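Local coordinates for protein Rio2 kinase (Chaetomium thermophilum, PDB 4GYI) that probably phosphorylates proteins on serine and threonine with ATP and magnesium, and has an ATPase-dependent role on the evolving pre-40S ribosomal subunit, at residues S191-S203 with F231-D243. Sequence-based numbering, arbitrary orientation.
With MG (magnesium ion), chain C; ADP (adenosine-5'-diphosphate), chain B.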
ATOM      1  N   SER A 191     -10.732  -4.079  -4.248  1.00 26.65           N
ATOM      2  CA  SER A 191     -11.684  -5.167  -4.050  1.00 34.32           C
ATOM      3  C   SER A 191     -11.123  -6.164  -3.044  1.00 28.08           C
ATOM      4  O   SER A 191      -9.909  -6.271  -2.865  1.00 26.54           O
ATOM      5  CB  SER A 191     -12.015  -5.874  -5.369  1.00 31.92           C
ATOM      6  OG  SER A 191     -10.924  -6.647  -5.821  1.00 43.52           O
ATOM      7  N   LEU A 192     -12.023  -6.843  -2.352  1.00 34.62           N
ATOM      8  CA  LEU A 192     -11.656  -7.921  -1.444  1.00 36.23           C
ATOM      9  C   LEU A 192     -11.617  -9.204  -2.255  1.00 31.44           C
ATOM     10  O   LEU A 192     -12.615  -9.604  -2.812  1.00 37.24           O
ATOM     11  CB  LEU A 192     -12.707  -8.035  -0.345  1.00 37.96           C
ATOM     12  CG  LEU A 192     -12.642  -9.252   0.579  1.00 38.69           C
ATOM     13  CD1 LEU A 192     -11.377  -9.209   1.415  1.00 28.32           C
ATOM     14  CD2 LEU A 192     -13.888  -9.260   1.455  1.00 38.43           C
ATOM     15  N   VAL A 193     -10.461  -9.840  -2.339  1.00 29.14           N
ATOM     16  CA  VAL A 193     -10.323 -11.050  -3.140  1.00 36.76           C
ATOM     17  C   VAL A 193     -10.714 -12.246  -2.292  1.00 32.19           C
ATOM     18  O   VAL A 193     -10.282 -12.361  -1.152  1.00 32.46           O
ATOM     19  CB  VAL A 193      -8.853 -11.226  -3.610  1.00 41.07           C
ATOM     20  CG1 VAL A 193      -8.708 -12.453  -4.472  1.00 44.40           C
ATOM     21  CG2 VAL A 193      -8.395 -10.001  -4.370  1.00 42.75           C
ATOM     22  N   ASP A 194     -11.523 -13.149  -2.829  1.00 44.02           N
ATOM     23  CA  ASP A 194     -11.874 -14.352  -2.070  1.00 46.96           C
ATOM     24  C   ASP A 194     -10.765 -15.412  -2.201  1.00 38.59           C
ATOM     25  O   ASP A 194     -10.923 -16.449  -2.823  1.00 36.64           O
ATOM     26  CB  ASP A 194     -13.256 -14.889  -2.455  1.00 51.51           C
ATOM     27  CG  ASP A 194     -13.324 -15.360  -3.898  1.00 63.25           C
ATOM     28  OD1 ASP A 194     -12.741 -14.687  -4.780  1.00 60.49           O
ATOM     29  OD2 ASP A 194     -13.958 -16.414  -4.145  1.00 67.77           O
ATOM     30  N   ALA A 195      -9.620 -15.107  -1.619  1.00 35.55           N
ATOM     31  CA  ALA A 195      -8.477 -15.998  -1.649  1.00 30.93           C
ATOM     32  C   ALA A 195      -7.650 -15.691  -0.415  1.00 32.52           C
ATOM     33  O   ALA A 195      -7.699 -14.584   0.113  1.00 40.59           O
ATOM     34  CB  ALA A 195      -7.656 -15.774  -2.912  1.00 27.57           C
ATOM     35  N   LEU A 196      -6.906 -16.684   0.044  1.00 33.54           N
ATOM     36  CA  LEU A 196      -6.064 -16.563   1.219  1.00 36.67           C
ATOM     37  C   LEU A 196      -4.598 -16.717   0.802  1.00 38.43           C
ATOM     38  O   LEU A 196      -4.308 -17.353  -0.213  1.00 33.20           O
ATOM     39  CB  LEU A 196      -6.444 -17.661   2.202  1.00 31.09           C
ATOM     40  CG  LEU A 196      -7.951 -17.764   2.448  1.00 42.19           C
ATOM     41  CD1 LEU A 196      -8.257 -18.908   3.415  1.00 42.58           C
ATOM     42  CD2 LEU A 196      -8.494 -16.455   2.976  1.00 45.18           C
ATOM     43  N   PRO A 197      -3.674 -16.137   1.579  1.00 33.72           N
ATOM     44  CA  PRO A 197      -2.245 -16.223   1.250  1.00 29.27           C
ATOM     45  C   PRO A 197      -1.817 -17.678   1.036  1.00 30.83           C
ATOM     46  O   PRO A 197      -2.267 -18.557   1.761  1.00 30.20           O
ATOM     47  CB  PRO A 197      -1.560 -15.677   2.510  1.00 33.98           C
ATOM     48  CG  PRO A 197      -2.569 -14.808   3.164  1.00 35.94           C
ATOM     49  CD  PRO A 197      -3.924 -15.366   2.814  1.00 34.61           C
ATOM     50  N   MET A 198      -0.973 -17.916   0.041  1.00 33.78           N
ATOM     51  CA  MET A 198      -0.438 -19.253  -0.231  1.00 35.70           C
ATOM     52  C   MET A 198       0.263 -19.876   0.995  1.00 33.97           C
ATOM     53  O   MET A 198       0.255 -21.088   1.177  1.00 35.28           O
ATOM     54  CB  MET A 198       0.522 -19.194  -1.432  1.00 31.57           C
ATOM     55  CG  MET A 198       1.064 -20.543  -1.866  1.00 37.99           C
ATOM     56  SD  MET A 198       1.971 -20.385  -3.428  1.00 43.09           S
ATOM     57  CE  MET A 198       3.214 -19.149  -3.000  1.00 37.83           C
ATOM     58  N   ARG A 199       0.856 -19.032   1.834  1.00 35.76           N
ATOM     59  CA  ARG A 199       1.527 -19.484   3.048  1.00 41.54           C
ATOM     60  C   ARG A 199       0.669 -20.470   3.842  1.00 49.46           C
ATOM     61  O   ARG A 199       1.186 -21.428   4.412  1.00 44.77           O
ATOM     62  CB  ARG A 199       1.864 -18.274   3.933  1.00 48.34           C
ATOM     63  CG  ARG A 199       2.602 -18.613   5.222  1.00 61.91           C
ATOM     64  CD  ARG A 199       1.892 -18.049   6.452  1.00 80.43           C
ATOM     65  NE  ARG A 199       0.753 -18.865   6.879  1.00 95.98           N
ATOM     66  CZ  ARG A 199       0.843 -19.898   7.715  1.00110.01           C
ATOM     67  NH1 ARG A 199       2.021 -20.250   8.216  1.00115.82           N
ATOM     68  NH2 ARG A 199      -0.242 -20.587   8.048  1.00112.98           N
ATOM     69  N   GLN A 200      -0.643 -20.252   3.856  1.00 43.08           N
ATOM     70  CA  GLN A 200      -1.517 -21.069   4.693  1.00 46.17           C
ATOM     71  C   GLN A 200      -2.331 -22.102   3.929  1.00 48.27           C
ATOM     72  O   GLN A 200      -3.209 -22.753   4.509  1.00 56.99           O
ATOM     73  CB  GLN A 200      -2.431 -20.186   5.553  1.00 45.42           C
ATOM     74  CG  GLN A 200      -3.188 -19.145   4.786  1.00 43.51           C
ATOM     75  CD  GLN A 200      -4.030 -18.246   5.688  1.00 53.11           C
ATOM     76  OE1 GLN A 200      -3.609 -17.149   6.069  1.00 50.55           O
ATOM     77  NE2 GLN A 200      -5.231 -18.707   6.019  1.00 50.67           N
ATOM     78  N   VAL A 201      -2.040 -22.259   2.638  1.00 47.36           N
ATOM     79  CA  VAL A 201      -2.756 -23.239   1.820  1.00 48.99           C
ATOM     80  C   VAL A 201      -2.603 -24.614   2.463  1.00 48.83           C
ATOM     81  O   VAL A 201      -1.490 -25.035   2.793  1.00 48.12           O
ATOM     82  CB  VAL A 201      -2.292 -23.230   0.333  1.00 41.11           C
ATOM     83  CG1 VAL A 201      -0.898 -23.832   0.184  1.00 44.58           C
ATOM     84  CG2 VAL A 201      -3.307 -23.952  -0.549  1.00 37.52           C
ATOM     85  N   SER A 202      -3.730 -25.281   2.701  1.00 54.70           N
ATOM     86  CA  SER A 202      -3.714 -26.479   3.539  1.00 68.20           C
ATOM     87  C   SER A 202      -3.332 -27.748   2.791  1.00 71.27           C
ATOM     88  O   SER A 202      -2.745 -28.649   3.382  1.00 78.22           O
ATOM     89  CB  SER A 202      -5.035 -26.670   4.291  1.00 70.46           C
ATOM     90  OG  SER A 202      -6.137 -26.771   3.402  1.00 70.94           O
ATOM     91  N   SER A 203      -3.651 -27.820   1.502  1.00 70.76           N
ATOM     92  CA  SER A 203      -3.293 -29.003   0.724  1.00 82.31           C
ATOM     93  C   SER A 203      -3.172 -28.731  -0.765  1.00 69.55           C
ATOM     94  O   SER A 203      -4.121 -28.267  -1.407  1.00 63.38           O
ATOM     95  CB  SER A 203      -4.295 -30.143   0.956  1.00 94.93           C
ATOM     96  OG  SER A 203      -5.456 -29.972   0.160  1.00 99.65           O
ATOM     97  N   PHE A 231       7.921 -11.173  -4.280  1.00 32.25           N
ATOM     98  CA  PHE A 231       7.066 -12.226  -4.796  1.00 33.45           C
ATOM     99  C   PHE A 231       7.302 -13.458  -3.936  1.00 42.72           C
ATOM    100  O   PHE A 231       8.287 -14.169  -4.108  1.00 50.82           O
ATOM    101  CB  PHE A 231       7.417 -12.494  -6.273  1.00 34.70           C
ATOM    102  CG  PHE A 231       6.355 -13.250  -7.050  1.00 37.13           C
ATOM    103  CD1 PHE A 231       5.371 -12.570  -7.752  1.00 37.29           C
ATOM    104  CD2 PHE A 231       6.370 -14.635  -7.117  1.00 38.98           C
ATOM    105  CE1 PHE A 231       4.402 -13.259  -8.489  1.00 42.21           C
ATOM    106  CE2 PHE A 231       5.410 -15.329  -7.846  1.00 33.65           C
ATOM    107  CZ  PHE A 231       4.418 -14.637  -8.535  1.00 32.35           C
ATOM    108  N   ASN A 232       6.405 -13.682  -2.985  1.00 34.30           N
ATOM    109  CA  ASN A 232       6.555 -14.759  -2.026  1.00 35.14           C
ATOM    110  C   ASN A 232       5.186 -15.195  -1.525  1.00 30.76           C
ATOM    111  O   ASN A 232       4.167 -14.726  -2.020  1.00 33.79           O
ATOM    112  CB  ASN A 232       7.473 -14.339  -0.875  1.00 34.26           C
ATOM    113  CG  ASN A 232       6.973 -13.113  -0.150  1.00 45.19           C
ATOM    114  OD1 ASN A 232       5.798 -13.018   0.190  1.00 36.75           O
ATOM    115  ND2 ASN A 232       7.863 -12.155   0.076  1.00 54.89           N
ATOM    116  N   GLU A 233       5.169 -16.084  -0.541  1.00 25.80           N
ATOM    117  CA  GLU A 233       3.955 -16.798  -0.180  1.00 26.22           C
ATOM    118  C   GLU A 233       2.983 -15.928   0.630  1.00 34.23           C
ATOM    119  O   GLU A 233       1.880 -16.367   0.953  1.00 32.06           O
ATOM    120  CB  GLU A 233       4.290 -18.093   0.575  1.00 28.71           C
ATOM    121  CG  GLU A 233       4.974 -17.874   1.943  1.00 49.80           C
ATOM    122  CD  GLU A 233       6.500 -17.860   1.857  1.00 56.78           C
ATOM    123  OE1 GLU A 233       7.046 -17.708   0.736  1.00 48.95           O
ATOM    124  OE2 GLU A 233       7.155 -18.014   2.911  1.00 58.38           O
ATOM    125  N   PHE A 234       3.402 -14.702   0.943  1.00 35.07           N
ATOM    126  CA  PHE A 234       2.551 -13.715   1.610  1.00 32.47           C
ATOM    127  C   PHE A 234       1.864 -12.787   0.626  1.00 32.31           C
ATOM    128  O   PHE A 234       0.846 -12.193   0.957  1.00 37.97           O
ATOM    129  CB  PHE A 234       3.357 -12.868   2.598  1.00 37.43           C
ATOM    130  CG  PHE A 234       4.043 -13.674   3.658  1.00 45.23           C
ATOM    131  CD1 PHE A 234       3.347 -14.095   4.778  1.00 47.72           C
ATOM    132  CD2 PHE A 234       5.383 -14.030   3.521  1.00 44.54           C
ATOM    133  CE1 PHE A 234       3.976 -14.850   5.765  1.00 56.46           C
ATOM    134  CE2 PHE A 234       6.020 -14.788   4.492  1.00 53.54           C
ATOM    135  CZ  PHE A 234       5.312 -15.202   5.622  1.00 52.20           C
ATOM    136  N   ASN A 235       2.424 -12.654  -0.575  1.00 25.36           N
ATOM    137  CA  ASN A 235       1.864 -11.749  -1.576  1.00 22.00           C
ATOM    138  C   ASN A 235       1.203 -12.478  -2.719  1.00 21.41           C
ATOM    139  O   ASN A 235       0.856 -11.885  -3.742  1.00 28.28           O
ATOM    140  CB  ASN A 235       2.945 -10.789  -2.084  1.00 24.57           C
ATOM    141  CG  ASN A 235       3.433  -9.891  -0.985  1.00 24.34           C
ATOM    142  OD1 ASN A 235       2.675  -9.620  -0.059  1.00 24.68           O
ATOM    143  ND2 ASN A 235       4.695  -9.472  -1.035  1.00 30.45           N
ATOM    144  N   ILE A 236       1.072 -13.783  -2.542  1.00 26.39           N
ATOM    145  CA  ILE A 236       0.347 -14.621  -3.479  1.00 35.75           C
ATOM    146  C   ILE A 236      -0.851 -15.203  -2.749  1.00 31.99           C
ATOM    147  O   ILE A 236      -0.714 -15.889  -1.730  1.00 35.24           O
ATOM    148  CB  ILE A 236       1.228 -15.767  -4.026  1.00 35.34           C
ATOM    149  CG1 ILE A 236       2.382 -15.182  -4.842  1.00 39.67           C
ATOM    150  CG2 ILE A 236       0.395 -16.717  -4.891  1.00 25.39           C
ATOM    151  CD1 ILE A 236       3.614 -16.067  -4.896  1.00 33.33           C
ATOM    152  N   LEU A 237      -2.027 -14.896  -3.268  1.00 25.36           N
ATOM    153  CA  LEU A 237      -3.265 -15.397  -2.718  1.00 28.09           C
ATOM    154  C   LEU A 237      -3.702 -16.525  -3.632  1.00 25.65           C
ATOM    155  O   LEU A 237      -3.475 -16.471  -4.831  1.00 30.45           O
ATOM    156  CB  LEU A 237      -4.331 -14.283  -2.685  1.00 25.07           C
ATOM    157  CG  LEU A 237      -4.002 -12.977  -1.927  1.00 27.82           C
ATOM    158  CD1 LEU A 237      -5.252 -12.137  -1.674  1.00 24.60           C
ATOM    159  CD2 LEU A 237      -3.307 -13.249  -0.613  1.00 33.94           C
ATOM    160  N   ILE A 238      -4.321 -17.547  -3.055  1.00 23.75           N
ATOM    161  CA  ILE A 238      -4.771 -18.689  -3.816  1.00 32.32           C
ATOM    162  C   ILE A 238      -6.282 -18.753  -3.761  1.00 37.73           C
ATOM    163  O   ILE A 238      -6.851 -18.917  -2.685  1.00 34.75           O
ATOM    164  CB  ILE A 238      -4.213 -19.997  -3.233  1.00 36.93           C
ATOM    165  CG1 ILE A 238      -2.679 -19.983  -3.237  1.00 27.18           C
ATOM    166  CG2 ILE A 238      -4.716 -21.185  -4.045  1.00 36.22           C
ATOM    167  CD1 ILE A 238      -2.098 -19.787  -4.609  1.00 34.72           C
ATOM    168  N   ARG A 239      -6.940 -18.583  -4.905  1.00 33.04           N
ATOM    169  CA  ARG A 239      -8.381 -18.810  -4.958  1.00 42.25           C
ATOM    170  C   ARG A 239      -8.597 -20.297  -5.178  1.00 46.13           C
ATOM    171  O   ARG A 239      -7.996 -20.882  -6.078  1.00 43.95           O
ATOM    172  CB  ARG A 239      -9.042 -18.021  -6.093  1.00 42.98           C
ATOM    173  CG  ARG A 239     -10.479 -17.623  -5.774  1.00 54.55           C
ATOM    174  CD  ARG A 239     -11.316 -17.285  -7.003  1.00 54.11           C
ATOM    175  NE  ARG A 239     -10.609 -16.482  -8.000  1.00 61.09           N
ATOM    176  CZ  ARG A 239     -10.612 -15.151  -8.041  1.00 57.25           C
ATOM    177  NH1 ARG A 239     -11.282 -14.452  -7.135  1.00 54.52           N
ATOM    178  NH2 ARG A 239      -9.939 -14.514  -8.990  1.00 57.20           N
ATOM    179  N   GLU A 240      -9.434 -20.913  -4.347  1.00 46.06           N
ATOM    180  CA  GLU A 240      -9.726 -22.337  -4.473  1.00 47.20           C
ATOM    181  C   GLU A 240     -11.121 -22.541  -5.053  1.00 56.20           C
ATOM    182  O   GLU A 240     -12.075 -21.889  -4.626  1.00 62.31           O
ATOM    183  CB  GLU A 240      -9.647 -23.023  -3.111  1.00 52.21           C
ATOM    184  CG  GLU A 240      -8.373 -22.761  -2.324  1.00 73.88           C
ATOM    185  CD  GLU A 240      -8.386 -23.423  -0.945  1.00 86.98           C
ATOM    186  OE1 GLU A 240      -9.318 -24.220  -0.673  1.00 92.24           O
ATOM    187  OE2 GLU A 240      -7.466 -23.145  -0.137  1.00 80.67           O
ATOM    188  N   GLU A 241     -11.246 -23.440  -6.020  1.00 56.40           N
ATOM    189  CA  GLU A 241     -12.558 -23.743  -6.594  1.00 63.40           C
ATOM    190  C   GLU A 241     -12.768 -25.238  -6.788  1.00 60.48           C
ATOM    191  O   GLU A 241     -11.924 -25.930  -7.368  1.00 53.50           O
ATOM    192  CB  GLU A 241     -12.758 -23.015  -7.925  1.00 77.24           C
ATOM    193  CG  GLU A 241     -12.825 -21.495  -7.801  1.00 90.52           C
ATOM    194  CD  GLU A 241     -12.456 -20.794  -9.094  1.00101.04           C
ATOM    195  OE1 GLU A 241     -12.444 -21.466 -10.147  1.00105.42           O
ATOM    196  OE2 GLU A 241     -12.168 -19.578  -9.055  1.00102.89           O
ATOM    197  N   LYS A 242     -13.895 -25.738  -6.290  1.00 53.84           N
ATOM    198  CA  LYS A 242     -14.247 -27.121  -6.545  1.00 56.40           C
ATOM    199  C   LYS A 242     -14.655 -27.272  -8.005  1.00 57.80           C
ATOM    200  O   LYS A 242     -15.388 -26.441  -8.554  1.00 54.46           O
ATOM    201  CB  LYS A 242     -15.368 -27.595  -5.619  1.00 64.94           C
ATOM    202  CG  LYS A 242     -14.988 -27.648  -4.147  1.00 71.89           C
ATOM    203  CD  LYS A 242     -15.733 -28.775  -3.436  1.00 86.67           C
ATOM    204  CE  LYS A 242     -15.877 -28.514  -1.942  1.00 89.97           C
ATOM    205  NZ  LYS A 242     -16.842 -27.411  -1.658  1.00 88.83           N
ATOM    206  N   ASP A 243     -14.172 -28.338  -8.626  1.00 62.35           N
ATOM    207  CA  ASP A 243     -14.449 -28.601 -10.027  1.00 74.90           C
ATOM    208  C   ASP A 243     -15.890 -29.060 -10.240  1.00 79.02           C
ATOM    209  O   ASP A 243     -16.441 -29.809  -9.429  1.00 70.23           O
ATOM    210  CB  ASP A 243     -13.489 -29.656 -10.570  1.00 86.78           C
ATOM    211  CG  ASP A 243     -13.658 -29.873 -12.056  1.00106.06           C
ATOM    212  OD1 ASP A 243     -13.530 -28.885 -12.811  1.00109.77           O
ATOM    213  OD2 ASP A 243     -13.944 -31.021 -12.466  1.00114.60           O
TER
HETATM  214 MG    MG C 402       2.723  -8.063   1.379  1.00 35.16          MG
HETATM  215  PB  ADP B 401       1.727  -5.529   3.256  1.00 31.41           P
HETATM  216  O1B ADP B 401       1.646  -4.953   4.650  1.00 36.05           O
HETATM  217  O2B ADP B 401       2.448  -6.841   3.068  1.00 27.86           O
HETATM  218  O3B ADP B 401       2.242  -4.350   2.315  1.00 36.17           O
HETATM  219  PA  ADP B 401      -0.311  -6.621   1.526  1.00 30.97           P
HETATM  220  O1A ADP B 401       0.744  -7.655   1.238  1.00 31.78           O
HETATM  221  O2A ADP B 401      -0.837  -5.795   0.360  1.00 32.16           O
HETATM  222  O3A ADP B 401       0.198  -5.649   2.708  1.00 31.53           O
HETATM  223  O5' ADP B 401      -1.496  -7.360   2.303  1.00 34.30           O
HETATM  224  C5' ADP B 401      -1.212  -8.061   3.522  1.00 27.03           C
HETATM  225  C4' ADP B 401      -2.212  -9.202   3.704  1.00 33.41           C
HETATM  226  O4' ADP B 401      -3.560  -8.700   3.653  1.00 32.80           O
HETATM  227  C3' ADP B 401      -2.158 -10.272   2.614  1.00 37.85           C
HETATM  228  O3' ADP B 401      -1.187 -11.295   2.860  1.00 39.65           O
HETATM  229  C2' ADP B 401      -3.566 -10.826   2.605  1.00 44.93           C
HETATM  230  O2' ADP B 401      -3.763 -11.693   3.729  1.00 43.80           O
HETATM  231  C1' ADP B 401      -4.399  -9.612   2.934  1.00 40.80           C
HETATM  232  N9  ADP B 401      -4.870  -8.873   1.747  1.00 36.94           N
HETATM  233  C8  ADP B 401      -4.324  -7.743   1.260  1.00 32.64           C
HETATM  234  N7  ADP B 401      -5.021  -7.279   0.188  1.00 29.53           N
HETATM  235  C5  ADP B 401      -6.046  -8.138   0.010  1.00 27.83           C
HETATM  236  C6  ADP B 401      -7.178  -8.250  -0.926  1.00 27.24           C
HETATM  237  N6  ADP B 401      -7.349  -7.328  -1.896  1.00 27.04           N
HETATM  238  N1  ADP B 401      -8.023  -9.289  -0.772  1.00 36.53           N
HETATM  239  C2  ADP B 401      -7.873 -10.212   0.205  1.00 30.82           C
HETATM  240  N3  ADP B 401      -6.872 -10.170   1.093  1.00 35.82           N
HETATM  241  C4  ADP B 401      -5.945  -9.180   1.038  1.00 32.71           C
HETATM  242  O   HOH W   1       2.135  -9.617   2.637  1.00 39.30           O
HETATM  243  O   HOH W   2       4.671  -8.459   2.092  1.00 35.08           O
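Met-198 extends CG anti to its backbone N (chi1 -176°) and bends at chi3, which sets CE 3.6 Å from CD1 of Ile-236. They run alongside each other, and Phe-284 and Leu-214 also pack on Met-198. Asp-194 holds CG between its backbone N and carbonyl carbon (chi1 64°). This turns OD1 to the guanidinium edge of Arg-239, where NH1 binds it in plane at 2.8 Å, a salt bridge. The backbones pair antiparallel. Ile-238 N donates to Leu-196 O at 2.8 Å, and Met-198 N to Ile-236 O at 2.7 Å. Beyond the strand, Arg-199 N reaches Glu-233 O at 3.0 Å, tying the 3-10 segment to the 232-235 turn. The Glu-233 carboxylate leads away to Arg-287. Leu-237 CD2 packs on Pro-197, while its CD1 rests on one face of the adenine, 3.8 Å from ADP C2. Leu-192 CD1 lies across the ring plane, beyond the rim. Val-193 N donates to adenine N1, Phe-234 O accepts from ribose O3', and Asn-235 OD1 binds the magnesium ion at 2.1 Å. The pairing joins the segment after the hinge to the catalytic loop and the strand after it, the nucleotide-site arrangement of the RIO form of the protein kinase fold.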